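Local structure of phosphoglycerate kinase (Coxiella burnetii, 4NG4) at residues 32-37 with 69-74; 104-109 with 121-126; 219-224 with 264-269. The protein catalyses the reversible transfer of a phosphate group between ATP and 3-phosphoglycerate, a step of glycolysis. All blocks are in the same frame, centred on the assembly; numbering follows the deposited sequence.

Contact 1. Residues 32-37 with 69-74; sequences DLNVPM and SHLGRP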
loop_
_atom_site.group_PDB
_atom_site.type_symbol
_atom_site.label_atom_id
_atom_site.label_comp_id
_atom_site.label_asym_id
_atom_site.label_seq_id
_atom_site.Cartn_x
_atom_site.Cartn_y
_atom_site.Cartn_z
ATOM N N ASP A 32 9.489 -7.776 5.972
ATOM C CA ASP A 32 8.243 -8.387 5.517
ATOM C C ASP A 32 8.651 -9.494 4.553
ATOM O O ASP A 32 8.782 -9.289 3.362
ATOM C CB ASP A 32 7.339 -7.341 4.849
ATOM C CG ASP A 32 5.994 -7.910 4.385
ATOM O OD1 ASP A 32 5.699 -9.109 4.591
ATOM O OD2 ASP A 32 5.197 -7.145 3.796
ATOM N N LEU A 33 8.892 -10.668 5.111
ATOM C CA LEU A 33 9.220 -11.877 4.346
ATOM C C LEU A 33 8.010 -12.822 4.288
ATOM O O LEU A 33 8.176 -14.012 4.076
ATOM C CB LEU A 33 10.413 -12.584 5.008
ATOM C CG LEU A 33 11.566 -11.658 5.432
ATOM C CD1 LEU A 33 12.764 -12.469 5.943
ATOM C CD2 LEU A 33 11.986 -10.727 4.292
ATOM N N ASN A 34 6.810 -12.258 4.463
ATOM C CA ASN A 34 5.526 -12.987 4.544
ATOM C C ASN A 34 5.088 -13.487 3.171
ATOM O O ASN A 34 4.157 -12.969 2.581
ATOM C CB ASN A 34 4.447 -12.051 5.154
ATOM C CG ASN A 34 3.103 -12.714 5.333
ATOM O OD1 ASN A 34 3.008 -13.895 5.586
ATOM N ND2 ASN A 34 2.052 -11.935 5.215
ATOM N N VAL A 35 5.770 -14.505 2.683
ATOM C CA VAL A 35 5.587 -14.980 1.322
ATOM C C VAL A 35 4.415 -15.954 1.209
ATOM O O VAL A 35 4.106 -16.653 2.162
ATOM C CB VAL A 35 6.876 -15.661 0.796
ATOM C CG1 VAL A 35 8.034 -14.666 0.779
ATOM C CG2 VAL A 35 7.219 -16.872 1.643
ATOM N N PRO A 36 3.761 -16.007 0.033
ATOM C CA PRO A 36 2.767 -17.057 -0.275
ATOM C C PRO A 36 3.371 -18.471 -0.271
ATOM O O PRO A 36 4.556 -18.625 -0.561
ATOM C CB PRO A 36 2.298 -16.698 -1.689
ATOM C CG PRO A 36 2.668 -15.280 -1.880
ATOM C CD PRO A 36 3.891 -15.037 -1.067
ATOM N N MET A 37 2.570 -19.484 0.063
ATOM C CA MET A 37 3.056 -20.868 0.128
ATOM C C MET A 37 1.991 -21.894 -0.260
ATOM O O MET A 37 0.821 -21.731 0.049
ATOM C CB MET A 37 3.572 -21.194 1.539
ATOM C CG MET A 37 4.809 -20.393 1.960
ATOM S SD MET A 37 5.692 -21.076 3.370
ATOM C CE MET A 37 6.899 -19.803 3.672
ATOM N N SER A 69 10.808 -11.389 11.117
ATOM C CA SER A 69 9.659 -11.340 10.205
ATOM C C SER A 69 8.429 -12.091 10.695
ATOM O O SER A 69 8.497 -12.917 11.603
ATOM C CB SER A 69 10.010 -11.875 8.815
ATOM O OG SER A 69 8.979 -11.553 7.894
ATOM N N HIS A 70 7.295 -11.771 10.080
ATOM C CA HIS A 70 6.067 -12.477 10.363
ATOM C C HIS A 70 5.828 -13.459 9.225
ATOM O O HIS A 70 6.538 -13.424 8.225
ATOM C CB HIS A 70 4.895 -11.505 10.567
ATOM C CG HIS A 70 4.509 -10.748 9.338
ATOM N ND1 HIS A 70 5.241 -9.685 8.859
ATOM C CD2 HIS A 70 3.461 -10.898 8.492
ATOM C CE1 HIS A 70 4.660 -9.208 7.771
ATOM N NE2 HIS A 70 3.583 -9.933 7.523
ATOM N N LEU A 71 4.866 -14.365 9.407
ATOM C CA LEU A 71 4.442 -15.289 8.348
ATOM C C LEU A 71 3.051 -15.783 8.679
ATOM O O LEU A 71 2.838 -16.383 9.721
ATOM C CB LEU A 71 5.402 -16.467 8.228
ATOM C CG LEU A 71 5.310 -17.327 6.966
ATOM C CD1 LEU A 71 6.313 -18.479 7.036
ATOM C CD2 LEU A 71 3.933 -17.881 6.781
ATOM N N GLY A 72 2.103 -15.510 7.802
ATOM C CA GLY A 72 0.724 -15.891 8.033
ATOM C C GLY A 72 0.119 -15.343 9.320
ATOM O O GLY A 72 0.528 -14.291 9.829
ATOM N N ARG A 73 -0.875 -16.064 9.830
ATOM C CA ARG A 73 -1.498 -15.769 11.106
ATOM C C ARG A 73 -1.586 -17.046 11.943
ATOM O O ARG A 73 -2.590 -17.772 11.886
ATOM C CB ARG A 73 -2.880 -15.187 10.875
ATOM C CG ARG A 73 -2.854 -13.844 10.164
ATOM C CD ARG A 73 -4.240 -13.301 9.907
ATOM N NE ARG A 73 -4.199 -12.134 9.033
ATOM C CZ ARG A 73 -3.841 -10.906 9.411
ATOM N NH1 ARG A 73 -3.484 -10.646 10.659
ATOM N NH2 ARG A 73 -3.842 -9.919 8.535
ATOM N N PRO A 74 -0.518 -17.344 12.704
ATOM C CA PRO A 74 -0.513 -18.480 13.613
ATOM C C PRO A 74 -1.224 -18.155 14.925
ATOM O O PRO A 74 -1.526 -16.988 15.179
ATOM C CB PRO A 74 0.974 -18.696 13.863
ATOM C CG PRO A 74 1.534 -17.340 13.796
ATOM C CD PRO A 74 0.784 -16.651 12.707
#
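Two side-chain-to-backbone hydrogen bonds join L33 to S69 and N34 to G72, tying together two loops at the carboxyl ends of adjacent parallel strands. In the first, the backbone N of L33 gives its proton to OG of S69 over 2.9 Å. A serine suits this place because its short side chain presents an oxygen close to the neighbouring main chain; its hydroxyl also lies within bonding range of the carbonyls of E31 and H70. In the second, the N of G72 reaches OD1 of N34 over 2.9 Å, at 168° and from above the amide's carbonyl plane. N34 sits at the centre of an inverse gamma turn, and with CG anti to its own N (chi1 -178°) the amide extends to the opposite loop. Glycine fits position 72 through its positive phi.

Packing round H70 involves N34 and D32. CB of N34 lies 3.3 Å from NE2 of the ring, approaching obliquely, while OD1 of D32 is 3.3 Å from CE1 of H70, carboxylate and ring planes 30° apart. The imidazole suits this place by offering different atoms to different neighbours: ND1 is hydrogen-bonded to R30. D32 also forms a long, weak ion pair with R47. D32 to N34 and H70 to R73 are predicted to bind substrate, so the contact probably shapes part of the phosphoglycerate site.

The apolar element is smaller: CE of M37, at the end of an extended chain, meets CD1 of L71 at 3.7 Å, the two side chains crossing at about a right angle.

Segment 32-37 follows strand 26-31 and segment 69-74 follows strand 64-69. Helix 46-60 packs against the first of these loops, with L33 on A51, N34 on R47 and V35 on I48, and S69 shares backbone hydrogen bonds with V123.

Contact 2. Residues 104-109 with 121-126; sequences NDWLKG and ENVRFN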
loop_
_atom_site.group_PDB
_atom_site.type_symbol
_atom_site.label_atom_id
_atom_site.label_comp_id
_atom_site.label_asym_id
_atom_site.label_seq_id
_atom_site.Cartn_x
_atom_site.Cartn_y
_atom_site.Cartn_z
ATOM N N ASN A 104 15.251 -20.629 16.696
ATOM C CA ASN A 104 13.925 -20.907 17.216
ATOM C C ASN A 104 13.654 -20.354 18.613
ATOM O O ASN A 104 12.571 -19.798 18.859
ATOM C CB ASN A 104 13.714 -22.411 17.232
ATOM C CG ASN A 104 12.276 -22.766 17.283
ATOM O OD1 ASN A 104 11.616 -22.603 18.318
ATOM N ND2 ASN A 104 11.751 -23.231 16.153
ATOM N N ASP A 105 14.615 -20.545 19.523
ATOM C CA ASP A 105 14.503 -20.056 20.904
ATOM C C ASP A 105 15.224 -18.709 21.032
ATOM O O ASP A 105 16.002 -18.479 21.959
ATOM C CB ASP A 105 15.055 -21.098 21.903
ATOM C CG ASP A 105 16.464 -21.594 21.540
ATOM O OD1 ASP A 105 17.064 -21.056 20.584
ATOM O OD2 ASP A 105 16.966 -22.533 22.201
ATOM N N TRP A 106 14.949 -17.807 20.100
ATOM C CA TRP A 106 15.774 -16.600 19.960
ATOM C C TRP A 106 15.625 -15.562 21.078
ATOM O O TRP A 106 16.492 -14.699 21.220
ATOM C CB TRP A 106 15.566 -15.943 18.584
ATOM C CG TRP A 106 14.161 -15.483 18.271
ATOM C CD1 TRP A 106 13.182 -16.198 17.638
ATOM C CD2 TRP A 106 13.601 -14.198 18.537
ATOM N NE1 TRP A 106 12.045 -15.435 17.505
ATOM C CE2 TRP A 106 12.279 -14.202 18.048
ATOM C CE3 TRP A 106 14.087 -13.043 19.151
ATOM C CZ2 TRP A 106 11.432 -13.099 18.169
ATOM C CZ3 TRP A 106 13.248 -11.937 19.260
ATOM C CH2 TRP A 106 11.938 -11.977 18.779
ATOM N N LEU A 107 14.548 -15.644 21.864
ATOM C CA LEU A 107 14.253 -14.628 22.886
ATOM C C LEU A 107 15.206 -14.668 24.052
ATOM O O LEU A 107 15.457 -13.629 24.668
ATOM C CB LEU A 107 12.838 -14.779 23.430
ATOM C CG LEU A 107 11.709 -14.544 22.438
ATOM C CD1 LEU A 107 11.195 -15.884 21.879
ATOM C CD2 LEU A 107 10.604 -13.783 23.144
ATOM N N LYS A 108 15.713 -15.865 24.357
ATOM C CA LYS A 108 16.692 -16.053 25.438
ATOM C C LYS A 108 18.121 -15.690 25.016
ATOM O O LYS A 108 19.043 -15.755 25.834
ATOM C CB LYS A 108 16.658 -17.491 25.980
ATOM C CG LYS A 108 15.750 -17.693 27.196
ATOM C CD LYS A 108 16.354 -18.683 28.210
ATOM C CE LYS A 108 17.507 -18.067 29.018
ATOM N NZ LYS A 108 18.144 -19.047 29.956
ATOM N N GLY A 109 18.305 -15.315 23.749
ATOM C CA GLY A 109 19.602 -14.822 23.261
ATOM C C GLY A 109 20.149 -15.654 22.122
ATOM O O GLY A 109 19.754 -16.809 21.954
ATOM N N GLU A 121 12.592 -17.185 14.178
ATOM C CA GLU A 121 11.356 -17.849 13.810
ATOM C C GLU A 121 10.171 -16.866 13.912
ATOM O O GLU A 121 10.169 -15.985 14.773
ATOM C CB GLU A 121 11.143 -19.073 14.696
ATOM C CG GLU A 121 9.895 -19.886 14.402
ATOM C CD GLU A 121 9.735 -20.259 12.942
ATOM O OE1 GLU A 121 9.505 -19.350 12.107
ATOM O OE2 GLU A 121 9.799 -21.468 12.629
ATOM N N ASN A 122 9.205 -17.012 12.998
ATOM C CA ASN A 122 7.946 -16.244 12.978
ATOM C C ASN A 122 7.641 -15.520 14.306
ATOM O O ASN A 122 7.435 -16.144 15.344
ATOM C CB ASN A 122 6.796 -17.199 12.608
ATOM C CG ASN A 122 5.534 -16.485 12.196
ATOM O OD1 ASN A 122 5.387 -15.269 12.369
ATOM N ND2 ASN A 122 4.600 -17.249 11.648
ATOM N N VAL A 123 7.630 -14.195 14.261
ATOM C CA VAL A 123 7.442 -13.380 15.458
ATOM C C VAL A 123 6.046 -13.472 16.012
ATOM O O VAL A 123 5.818 -13.129 17.160
ATOM C CB VAL A 123 7.655 -11.902 15.161
ATOM C CG1 VAL A 123 9.102 -11.636 14.875
ATOM C CG2 VAL A 123 6.761 -11.456 14.006
ATOM N N ARG A 124 5.104 -13.880 15.167
ATOM C CA ARG A 124 3.708 -14.024 15.557
ATOM C C ARG A 124 3.403 -15.297 16.355
ATOM O O ARG A 124 2.259 -15.514 16.745
ATOM C CB ARG A 124 2.830 -13.957 14.317
ATOM C CG ARG A 124 2.836 -12.591 13.671
ATOM C CD ARG A 124 1.730 -12.459 12.648
ATOM N NE ARG A 124 1.672 -11.104 12.131
ATOM C CZ ARG A 124 0.969 -10.728 11.071
ATOM N NH1 ARG A 124 0.243 -11.600 10.371
ATOM N NH2 ARG A 124 0.995 -9.466 10.702
ATOM N N PHE A 125 4.417 -16.129 16.589
ATOM C CA PHE A 125 4.279 -17.260 17.500
ATOM C C PHE A 125 4.272 -16.792 18.939
ATOM O O PHE A 125 3.621 -17.416 19.778
ATOM C CB PHE A 125 5.395 -18.282 17.320
ATOM C CG PHE A 125 5.249 -19.151 16.098
ATOM C CD1 PHE A 125 4.043 -19.793 15.801
ATOM C CD2 PHE A 125 6.336 -19.370 15.269
ATOM C CE1 PHE A 125 3.919 -20.615 14.675
ATOM C CE2 PHE A 125 6.224 -20.183 14.146
ATOM C CZ PHE A 125 5.011 -20.815 13.853
ATOM N N ASN A 126 4.975 -15.693 19.216
ATOM C CA ASN A 126 5.169 -15.221 20.583
ATOM C C ASN A 126 3.866 -14.715 21.213
ATOM O O ASN A 126 3.244 -13.781 20.684
ATOM C CB ASN A 126 6.227 -14.106 20.617
ATOM C CG ASN A 126 7.610 -14.575 20.160
ATOM O OD1 ASN A 126 8.030 -15.693 20.440
ATOM N ND2 ASN A 126 8.330 -13.705 19.486
#
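W106 and N126 meet where two loops leave neighbouring strands, 102-103 and 117-120, at one side of the parallel sheet of the N-terminal Rossmann-like domain. The first loop makes a 3-10 turn at 106-108, and the second contains an Asx turn centred on the side chain of N122.

The polar link across the contact is weak: NE1 of W106 points to the carbonyl O of E121 over 3.4 Å, with an N-H...O angle of 139°. Setting CG of W106 between its own backbone N and carbonyl carbon (chi1 61°) brings the indole to this carbonyl. Tryptophan suits the site because one side chain supplies both this N-H and a broad apolar surface.

Most of the rest is packing. The amide of N126 is shared between two partners, ND2 lying 3.4 Å from CZ2 of W106 and OD1 lying 3.5 Å from CD1 of L107. Its plane is turned 59° from the indole. CZ2 of W106 also touches CG1 of V123, at 4.3 Å. Within its own turn, L107 sets CG over the centre of one face of the indole, 4.2 Å above the plane, so a branched aliphatic residue covers the ring. M140 and L136 of helix 134-142 pack on W106 and L107 respectively. Beside the turn, N104 rests against the aliphatic part of E121, whose carboxylate is bonded to S84 and L85.

Segment 121-126 also shapes itself. Asparagine suits position 122 because its short amide can fold back onto the main chain: OD1 of N122 accepts from N of R124, predicted to bind substrate, over 3.1 Å, with the donor above the carbonyl plane.

Contact 3. Residues 219-224 with 264-269; sequences VDQLIV and NVSLPL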
loop_
_atom_site.group_PDB
_atom_site.type_symbol
_atom_site.label_atom_id
_atom_site.label_comp_id
_atom_site.label_asym_id
_atom_site.label_seq_id
_atom_site.Cartn_x
_atom_site.Cartn_y
_atom_site.Cartn_z
ATOM N N VAL A 219 -4.432 18.267 -3.323
ATOM C CA VAL A 219 -4.471 18.100 -4.775
ATOM C C VAL A 219 -4.991 19.337 -5.491
ATOM O O VAL A 219 -5.568 20.226 -4.875
ATOM C CB VAL A 219 -5.358 16.909 -5.175
ATOM C CG1 VAL A 219 -4.922 15.677 -4.418
ATOM C CG2 VAL A 219 -6.842 17.204 -4.929
ATOM N N ASP A 220 -4.773 19.377 -6.802
ATOM C CA ASP A 220 -5.330 20.414 -7.657
ATOM C C ASP A 220 -6.547 19.890 -8.416
ATOM O O ASP A 220 -7.539 20.595 -8.578
ATOM C CB ASP A 220 -4.260 20.922 -8.606
ATOM C CG ASP A 220 -3.130 21.600 -7.873
ATOM O OD1 ASP A 220 -3.293 22.767 -7.482
ATOM O OD2 ASP A 220 -2.082 20.966 -7.663
ATOM N N GLN A 221 -6.454 18.651 -8.888
ATOM C CA GLN A 221 -7.565 17.941 -9.494
ATOM C C GLN A 221 -7.772 16.666 -8.687
ATOM O O GLN A 221 -6.804 16.146 -8.096
ATOM C CB GLN A 221 -7.237 17.577 -10.947
ATOM C CG GLN A 221 -7.342 18.723 -11.975
ATOM C CD GLN A 221 -6.140 19.683 -11.985
ATOM O OE1 GLN A 221 -4.983 19.259 -11.944
ATOM N NE2 GLN A 221 -6.421 20.975 -12.064
ATOM N N LEU A 222 -9.016 16.174 -8.635
ATOM C CA LEU A 222 -9.309 14.857 -8.032
ATOM C C LEU A 222 -10.343 14.112 -8.861
ATOM O O LEU A 222 -11.334 14.694 -9.298
ATOM C CB LEU A 222 -9.824 15.013 -6.598
ATOM C CG LEU A 222 -10.151 13.731 -5.813
ATOM C CD1 LEU A 222 -8.887 13.068 -5.319
ATOM C CD2 LEU A 222 -11.087 14.023 -4.644
ATOM N N ILE A 223 -10.110 12.822 -9.077
ATOM C CA ILE A 223 -10.965 12.002 -9.937
ATOM C C ILE A 223 -11.451 10.771 -9.198
ATOM O O ILE A 223 -10.658 9.940 -8.757
ATOM C CB ILE A 223 -10.193 11.517 -11.163
ATOM C CG1 ILE A 223 -9.955 12.665 -12.139
ATOM C CG2 ILE A 223 -10.968 10.404 -11.879
ATOM C CD1 ILE A 223 -9.052 12.286 -13.289
ATOM N N VAL A 224 -12.761 10.647 -9.068
ATOM C CA VAL A 224 -13.346 9.466 -8.457
ATOM C C VAL A 224 -13.807 8.521 -9.566
ATOM O O VAL A 224 -14.278 8.976 -10.610
ATOM C CB VAL A 224 -14.539 9.812 -7.523
ATOM C CG1 VAL A 224 -14.115 10.780 -6.451
ATOM C CG2 VAL A 224 -15.702 10.376 -8.310
ATOM N N ASN A 264 -11.716 25.093 -4.557
ATOM C CA ASN A 264 -11.383 25.179 -5.978
ATOM C C ASN A 264 -10.554 23.993 -6.465
ATOM O O ASN A 264 -9.617 24.142 -7.259
ATOM C CB ASN A 264 -10.666 26.496 -6.292
ATOM C CG ASN A 264 -10.897 26.939 -7.703
ATOM O OD1 ASN A 264 -11.891 26.549 -8.324
ATOM N ND2 ASN A 264 -9.992 27.756 -8.231
ATOM N N VAL A 265 -10.892 22.817 -5.956
ATOM C CA VAL A 265 -10.280 21.591 -6.407
ATOM C C VAL A 265 -11.190 21.003 -7.473
ATOM O O VAL A 265 -12.363 20.743 -7.218
ATOM C CB VAL A 265 -10.136 20.601 -5.255
ATOM C CG1 VAL A 265 -9.805 19.223 -5.784
ATOM C CG2 VAL A 265 -9.074 21.086 -4.258
ATOM N N SER A 266 -10.665 20.815 -8.679
ATOM C CA SER A 266 -11.480 20.283 -9.751
ATOM C C SER A 266 -11.823 18.824 -9.474
ATOM O O SER A 266 -10.987 18.036 -9.059
ATOM C CB SER A 266 -10.785 20.424 -11.097
ATOM O OG SER A 266 -11.463 19.642 -12.065
ATOM N N LEU A 267 -13.072 18.477 -9.710
ATOM C CA LEU A 267 -13.586 17.198 -9.316
ATOM C C LEU A 267 -14.574 16.742 -10.398
ATOM O O LEU A 267 -15.775 16.634 -10.155
ATOM C CB LEU A 267 -14.242 17.349 -7.947
ATOM C CG LEU A 267 -14.418 16.116 -7.087
ATOM C CD1 LEU A 267 -14.994 16.519 -5.740
ATOM C CD2 LEU A 267 -15.314 15.110 -7.749
ATOM N N PRO A 268 -14.059 16.458 -11.605
ATOM C CA PRO A 268 -14.915 16.087 -12.727
ATOM C C PRO A 268 -15.481 14.720 -12.536
ATOM O O PRO A 268 -14.738 13.789 -12.323
ATOM C CB PRO A 268 -13.945 16.064 -13.910
ATOM C CG PRO A 268 -12.657 15.624 -13.315
ATOM C CD PRO A 268 -12.632 16.239 -11.917
ATOM N N LEU A 269 -16.792 14.607 -12.598
ATOM C CA LEU A 269 -17.456 13.315 -12.498
ATOM C C LEU A 269 -17.654 12.752 -13.895
ATOM O O LEU A 269 -17.526 13.477 -14.860
ATOM C CB LEU A 269 -18.799 13.480 -11.797
ATOM C CG LEU A 269 -18.818 13.487 -10.267
ATOM C CD1 LEU A 269 -17.588 14.137 -9.668
ATOM C CD2 LEU A 269 -20.095 14.176 -9.824
#
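Q221 and S266 form a single parallel bridge, their CA atoms 4.6 Å apart, with S266 using both its N and its O. Its N bonds to O of D220 over 3.1 Å (N-H...O angle 150°), and its O receives N of L222 over 2.7 Å, the donor nearly in line with the C=O bond. One residue bonded to the two that flank its partner is the signature of parallel pairing. Segment 264-269 thus runs beside 221-226, an edge strand of the parallel sheet of the nucleotide-binding domain. The chain between them passes through helices 227-235 and 250-263 and returns alongside the strand in parallel.

Beyond the bridge the regular pattern stops. After L267 comes P268, which has no N-H to give, and O of L222 instead faces CA of L267 in a CA-H...O contact of 3.4 Å. The proline ring is still useful, as CG of P268 packs 4.2 Å from CG1 of I223.

The other apolar contacts pair branched aliphatic residues, whose compact methyl groups suit close packing. CG1 of V265, held anti to the backbone N (chi1 167°), reaches CG2 of V219 at 3.7 Å, the side chains crossing at about a right angle; it also lies near CB of L222. L222 and L267 both pack on F256 of helix 250-263, and I223 meets Y310, L313 and M314 of helix 304-316. The side chain of D220 leaves the backbone away from 264-269, and its OD2 bonds to N of L196. N264, with positive phi, ends helix 250-263 in a Schellman motif, where asparagine is well tolerated. Farther along, CG2 of V224 comes 4.4 Å from CD1 of L269.

In the fold
Contacts 1 and 2, their centres 14 Å apart, are joined directly: ND2 of N122 lies 2.8 Å from O of L71, and NH1 of R124 lies 2.8 Å from O of G72, both probable hydrogen bonds. Contact 1 and segment 121-126 of contact 2, through R124, contribute to the predicted phosphoglycerate site in the N-terminal domain. Contact 3 lies across the chain's centre, about 38 Å from contact 1 and 49 Å from contact 2 between centres. It belongs to the domain that holds ADP and magnesium, with the side chain of V224 about 10 Å from the nucleotide. The separation fits the two-domain kinase family, in which domain closure brings the substrates together.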